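Long-range contacts in urocanate hydratase (Paenibacillus sp. Soil724D2, PDB 7NED), which probably adds water to thiourocanate in bacterial ergothioneine catabolism, as an NAD+-dependent member of the urocanase family that also binds urocanate: residues 25-30 with 53-58; 91-96 with 124-129. One frame throughout, in Å; residues are numbered along the deposited sequence.

Contact 1 of 2, residues 25-30 with 53-58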
loop_
_atom_site.group_PDB
_atom_site.type_symbol
_atom_site.label_atom_id
_atom_site.label_comp_id
_atom_site.label_asym_id
_atom_site.label_seq_id
_atom_site.Cartn_x
_atom_site.Cartn_y
_atom_site.Cartn_z
ATOM N N MET A 25 9.362 22.999 3.049
ATOM C CA MET A 25 8.128 22.436 3.583
ATOM C C MET A 25 8.411 21.583 4.816
ATOM O O MET A 25 7.632 21.571 5.788
ATOM C CB MET A 25 7.445 21.623 2.477
ATOM C CG MET A 25 6.851 22.507 1.433
ATOM S SD MET A 25 6.016 21.496 0.249
ATOM C CE MET A 25 4.360 21.293 0.967
ATOM N N LEU A 26 9.517 20.847 4.791
ATOM C CA LEU A 26 9.935 20.125 5.992
ATOM C C LEU A 26 10.147 21.088 7.161
ATOM O O LEU A 26 9.622 20.883 8.267
ATOM C CB LEU A 26 11.206 19.310 5.702
ATOM C CG LEU A 26 11.943 18.719 6.895
ATOM C CD1 LEU A 26 11.049 17.799 7.741
ATOM C CD2 LEU A 26 13.194 17.977 6.453
ATOM N N GLU A 27 10.903 22.158 6.926
ATOM C CA GLU A 27 11.117 23.134 7.978
ATOM C C GLU A 27 9.794 23.716 8.437
ATOM O O GLU A 27 9.579 23.940 9.639
ATOM C CB GLU A 27 12.036 24.233 7.470
ATOM C CG GLU A 27 13.438 23.733 7.215
ATOM C CD GLU A 27 14.286 24.743 6.494
ATOM O OE1 GLU A 27 13.776 25.525 5.679
ATOM O OE2 GLU A 27 15.499 24.770 6.767
ATOM N N ASN A 28 8.897 23.970 7.480
ATOM C CA ASN A 28 7.635 24.642 7.768
ATOM C C ASN A 28 6.707 23.786 8.635
ATOM O O ASN A 28 5.997 24.324 9.492
ATOM C CB ASN A 28 6.941 25.022 6.457
ATOM C CG ASN A 28 5.731 25.913 6.677
ATOM O OD1 ASN A 28 5.822 26.926 7.391
ATOM N ND2 ASN A 28 4.587 25.552 6.059
ATOM N N VAL A 29 6.660 22.458 8.421
ATOM C CA VAL A 29 5.788 21.671 9.295
ATOM C C VAL A 29 6.377 21.617 10.700
ATOM O O VAL A 29 5.637 21.463 11.680
ATOM C CB VAL A 29 5.507 20.244 8.765
ATOM C CG1 VAL A 29 4.913 20.284 7.354
ATOM C CG2 VAL A 29 6.758 19.370 8.802
ATOM N N LEU A 30 7.708 21.700 10.833
ATOM C CA LEU A 30 8.289 21.753 12.173
ATOM C C LEU A 30 8.048 23.127 12.802
ATOM O O LEU A 30 7.706 23.232 13.990
ATOM C CB LEU A 30 9.787 21.406 12.118
ATOM C CG LEU A 30 10.099 19.926 11.817
ATOM C CD1 LEU A 30 11.589 19.687 11.525
ATOM C CD2 LEU A 30 9.649 19.025 12.940
ATOM N N PRO A 53 18.525 12.193 13.908
ATOM C CA PRO A 53 19.461 11.692 12.882
ATOM C C PRO A 53 18.823 11.591 11.502
ATOM O O PRO A 53 19.425 12.025 10.513
ATOM C CB PRO A 53 19.868 10.325 13.423
ATOM C CG PRO A 53 19.675 10.409 14.890
ATOM C CD PRO A 53 18.495 11.336 15.110
ATOM N N SER A 54 17.607 11.044 11.409
ATOM C CA SER A 54 16.941 10.986 10.107
ATOM C C SER A 54 16.702 12.379 9.544
ATOM O O SER A 54 16.898 12.619 8.346
ATOM C CB SER A 54 15.617 10.234 10.239
ATOM O OG SER A 54 15.883 8.889 10.569
ATOM N N TYR A 55 16.236 13.313 10.391
ATOM C CA TYR A 55 15.991 14.674 9.930
ATOM C C TYR A 55 17.256 15.288 9.340
ATOM O O TYR A 55 17.241 15.852 8.239
ATOM C CB TYR A 55 15.463 15.524 11.097
ATOM C CG TYR A 55 15.519 16.993 10.815
ATOM C CD1 TYR A 55 14.464 17.630 10.175
ATOM C CD2 TYR A 55 16.606 17.756 11.202
ATOM C CE1 TYR A 55 14.501 18.994 9.920
ATOM C CE2 TYR A 55 16.651 19.120 10.938
ATOM C CZ TYR A 55 15.593 19.728 10.301
ATOM O OH TYR A 55 15.649 21.070 10.028
ATOM N N HIS A 56 18.366 15.232 10.076
ATOM C CA HIS A 56 19.588 15.850 9.556
ATOM C C HIS A 56 20.034 15.204 8.253
ATOM O O HIS A 56 20.510 15.903 7.345
ATOM C CB HIS A 56 20.705 15.760 10.589
ATOM C CG HIS A 56 20.417 16.570 11.816
ATOM N ND1 HIS A 56 20.326 17.948 11.786
ATOM C CD2 HIS A 56 20.175 16.199 13.094
ATOM C CE1 HIS A 56 20.049 18.393 13.001
ATOM N NE2 HIS A 56 19.954 17.353 13.813
ATOM N N ALA A 57 19.914 13.871 8.150
ATOM C CA ALA A 57 20.309 13.204 6.899
ATOM C C ALA A 57 19.355 13.539 5.755
ATOM O O ALA A 57 19.796 13.707 4.613
ATOM C CB ALA A 57 20.394 11.687 7.106
ATOM N N ILE A 58 18.055 13.703 6.037
ATOM C CA ILE A 58 17.141 14.212 5.009
ATOM C C ILE A 58 17.565 15.608 4.558
ATOM O O ILE A 58 17.613 15.900 3.356
ATOM C CB ILE A 58 15.689 14.204 5.531
ATOM C CG1 ILE A 58 15.185 12.765 5.707
ATOM C CG2 ILE A 58 14.760 15.016 4.609
ATOM C CD1 ILE A 58 13.855 12.688 6.473
HETATM O O HOH W 1 16.809 22.544 7.480
#
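Glu-27 OE2 is gripped twice: a water donates to it at 2.7 Å, and Arg-13 reaches it through NH1 in a salt bridge. The same water lies 3.2 Å from Tyr-55 OH, so a single molecule links carboxylate and phenol across the gap between the helices. The other carboxylate oxygen, OE1, accepts from the backbone N of Ala-7. With both oxygens held, the carboxylate has little freedom to rotate, and the nearby guanidinium probably favours its ionised form. Beneath this polar bridge the contact is apolar. Tyr-55 has CG anti to its own nitrogen (chi1 165°), which sends the ring across to residues 25-30, where two leucines one helical turn apart receive it along its CD1-CE1 side. Leu-30 brings CD1 to 3.4 Å from Tyr-55 CE1, a close approach, while Leu-26 sets CD2 3.8 Å from that same CE1. Both methyls come in obliquely. Leu-26 CD2 serves a second partner as well, Ile-58 CG2 at 3.8 Å, and thus sits between the tyrosine ring and Ile-58, one turn further along helix 52-64. Replacing Tyr-55 with alanine would probably open a gap beside Leu-26 and Leu-30 and leave the water on Glu-27 without its phenol mate. The axes of these short segments stay 12.2 Å apart at an angle of 146°, a wide spacing that the long tyrosine side chain spans. Trp-52 packs edge-to-face with the Tyr-55 ring, and Trp-127 touches Ile-58 from a loop. The result is a roughly antiparallel pairing of helices 17-31 and 52-64 through a buried leucine-tyrosine-isoleucine cluster, within the N-terminal domain of the urocanase fold.

Contact 2 of 2, residues 91-96 with 124-129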
loop_
_atom_site.group_PDB
_atom_site.type_symbol
_atom_site.label_atom_id
_atom_site.label_comp_id
_atom_site.label_asym_id
_atom_site.label_seq_id
_atom_site.Cartn_x
_atom_site.Cartn_y
_atom_site.Cartn_z
ATOM N N ILE A 91 11.080 12.804 -4.262
ATOM C CA ILE A 91 10.960 11.963 -3.082
ATOM C C ILE A 91 9.773 11.031 -3.275
ATOM O O ILE A 91 8.681 11.489 -3.637
ATOM C CB ILE A 91 10.767 12.807 -1.807
ATOM C CG1 ILE A 91 12.047 13.583 -1.505
ATOM C CG2 ILE A 91 10.449 11.899 -0.622
ATOM C CD1 ILE A 91 11.851 14.584 -0.351
ATOM N N VAL A 92 9.969 9.735 -3.014
ATOM C CA VAL A 92 8.843 8.853 -2.746
ATOM C C VAL A 92 9.024 8.362 -1.325
ATOM O O VAL A 92 10.141 8.026 -0.917
ATOM C CB VAL A 92 8.727 7.663 -3.735
ATOM C CG1 VAL A 92 8.562 8.195 -5.170
ATOM C CG2 VAL A 92 9.937 6.742 -3.619
ATOM N N MET A 93 7.937 8.329 -0.567
ATOM C CA MET A 93 8.020 7.875 0.812
ATOM C C MET A 93 6.817 7.016 1.167
ATOM O O MET A 93 5.724 7.176 0.611
ATOM C CB MET A 93 8.123 9.085 1.763
ATOM C CG MET A 93 7.180 10.207 1.444
ATOM S SD MET A 93 6.985 11.250 2.940
ATOM C CE MET A 93 8.501 12.151 2.719
ATOM N N ALA A 94 7.012 6.117 2.125
ATOM C CA ALA A 94 5.937 5.252 2.594
ATOM C C ALA A 94 6.101 5.147 4.093
ATOM O O ALA A 94 7.164 4.730 4.565
ATOM C CB ALA A 94 5.974 3.870 1.916
ATOM N N ASN A 95 5.093 5.615 4.846
ATOM C CA ASN A 95 5.223 5.804 6.290
ATOM C C ASN A 95 4.160 5.015 7.051
ATOM O O ASN A 95 2.957 5.181 6.828
ATOM C CB ASN A 95 5.166 7.297 6.646
ATOM C CG ASN A 95 6.279 8.081 5.973
ATOM O OD1 ASN A 95 7.453 7.716 6.088
ATOM N ND2 ASN A 95 5.923 9.129 5.240
ATOM N N CYS A 96 4.638 4.139 7.912
ATOM C CA CYS A 96 3.910 3.467 8.970
ATOM C C CYS A 96 2.924 2.440 8.332
ATOM O O CYS A 96 1.803 2.239 8.779
ATOM C CB CYS A 96 3.245 4.526 9.868
ATOM S SG CYS A 96 2.499 3.828 11.342
ATOM N N ALA A 124 2.030 15.086 8.120
ATOM C CA ALA A 124 3.230 15.399 8.908
ATOM C C ALA A 124 4.488 14.864 8.227
ATOM O O ALA A 124 5.419 15.620 7.920
ATOM C CB ALA A 124 3.117 14.825 10.324
ATOM N N ALA A 125 4.540 13.554 7.990
ATOM C CA ALA A 125 5.788 12.991 7.479
ATOM C C ALA A 125 6.017 13.302 6.014
ATOM O O ALA A 125 7.140 13.101 5.524
ATOM C CB ALA A 125 5.829 11.491 7.687
ATOM N N ALA A 126 4.992 13.768 5.302
ATOM C CA ALA A 126 5.168 14.220 3.934
ATOM C C ALA A 126 5.332 15.733 3.834
ATOM O O ALA A 126 5.512 16.246 2.727
ATOM C CB ALA A 126 3.987 13.758 3.074
ATOM N N TRP A 127 5.231 16.449 4.960
ATOM C CA TRP A 127 5.655 17.843 5.121
ATOM C C TRP A 127 4.600 18.680 4.396
ATOM O O TRP A 127 4.923 19.665 3.712
ATOM C CB TRP A 127 7.004 18.045 4.453
ATOM C CG TRP A 127 8.050 17.162 5.067
ATOM C CD1 TRP A 127 7.981 16.412 6.223
ATOM C CD2 TRP A 127 9.083 16.565 4.285
ATOM N NE1 TRP A 127 9.042 15.501 6.264
ATOM C CE2 TRP A 127 9.720 15.579 5.075
ATOM C CE3 TRP A 127 9.565 16.813 2.995
ATOM C CZ2 TRP A 127 10.819 14.856 4.618
ATOM C CZ3 TRP A 127 10.686 16.092 2.545
ATOM C CH2 TRP A 127 11.287 15.125 3.352
ATOM N N GLN A 128 3.331 18.284 4.489
ATOM C CA GLN A 128 2.284 18.961 3.721
ATOM C C GLN A 128 1.336 19.767 4.603
ATOM O O GLN A 128 0.358 20.343 4.102
ATOM C CB GLN A 128 1.510 17.930 2.857
ATOM C CG GLN A 128 2.439 17.289 1.835
ATOM C CD GLN A 128 1.936 15.978 1.198
ATOM O OE1 GLN A 128 1.138 15.215 1.781
ATOM N NE2 GLN A 128 2.465 15.689 0.003
ATOM N N TYR A 129 1.619 19.801 5.904
ATOM C CA TYR A 129 0.842 20.512 6.890
ATOM C C TYR A 129 1.162 21.985 6.764
ATOM O O TYR A 129 2.326 22.345 6.535
ATOM C CB TYR A 129 1.232 19.969 8.253
ATOM C CG TYR A 129 0.533 20.537 9.440
ATOM C CD1 TYR A 129 -0.736 20.116 9.779
ATOM C CD2 TYR A 129 1.179 21.439 10.262
ATOM C CE1 TYR A 129 -1.371 20.635 10.907
ATOM C CE2 TYR A 129 0.554 21.963 11.385
ATOM C CZ TYR A 129 -0.730 21.543 11.694
ATOM O OH TYR A 129 -1.388 22.039 12.787
#
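Met-93 holds CG between its backbone N and carbonyl carbon (chi1 44°) and bends again at chi3 (80°), which carries CE over one face of the Trp-127 indole; Trp-127, with CG anti to its carbonyl carbon and beside its backbone N (chi1 -60°), turns that ring toward the strand. The methyl makes a CH-pi contact, 4.2 Å from the centroid of the six-membered ring. Ile-91 CD1 reaches the far end of the indole obliquely, 3.5 Å from Trp-127 CZ3, its side chain crossing the tryptophan at about a right angle. Behind the methyl, Met-93 SD lies 3.6 Å from Ala-126 CA and also accepts a weak hydrogen bond from Asn-95 ND2 at 3.3 Å. That amide nitrogen rests 3.4 Å from Ala-125 CB. The indole NE1 donates to the carbonyl O of Ala-48, which helps fix the ring's rotation. A type I beta turn from Ala-124 to Trp-127, closed by Trp-127 N to Ala-124 O at 3.1 Å, presents Ala-125, Ala-126 and the indole to strand 91-95. This turn, packed on an interior strand of the mixed sheet, between strands 69-74 and 475-480, is followed, after Gln-128, by Tyr-129, which lines the urocanate pocket.

In the fold
Both contacts are buried in the same N-terminal domain, their centres about 11 Å apart, with contact 2 nearer the middle of the chain. They share a seam at Trp-127: Leu-26 CD1 packs 3.4 Å from Trp-127 NE1, and helix 17-31, which carries one side of contact 1, thereby also leans on the loop of contact 2. Contact 1 joins two helices, combining aliphatic and aromatic packing with a water-bridged acid; contact 2 sets a turn against a sheet strand, through thioether, methyl and indole groups. Their surroundings differ too: the side chain of Leu-30 is about 13 Å from bound urocanate, whereas contact 2 includes Tyr-129, which touches it.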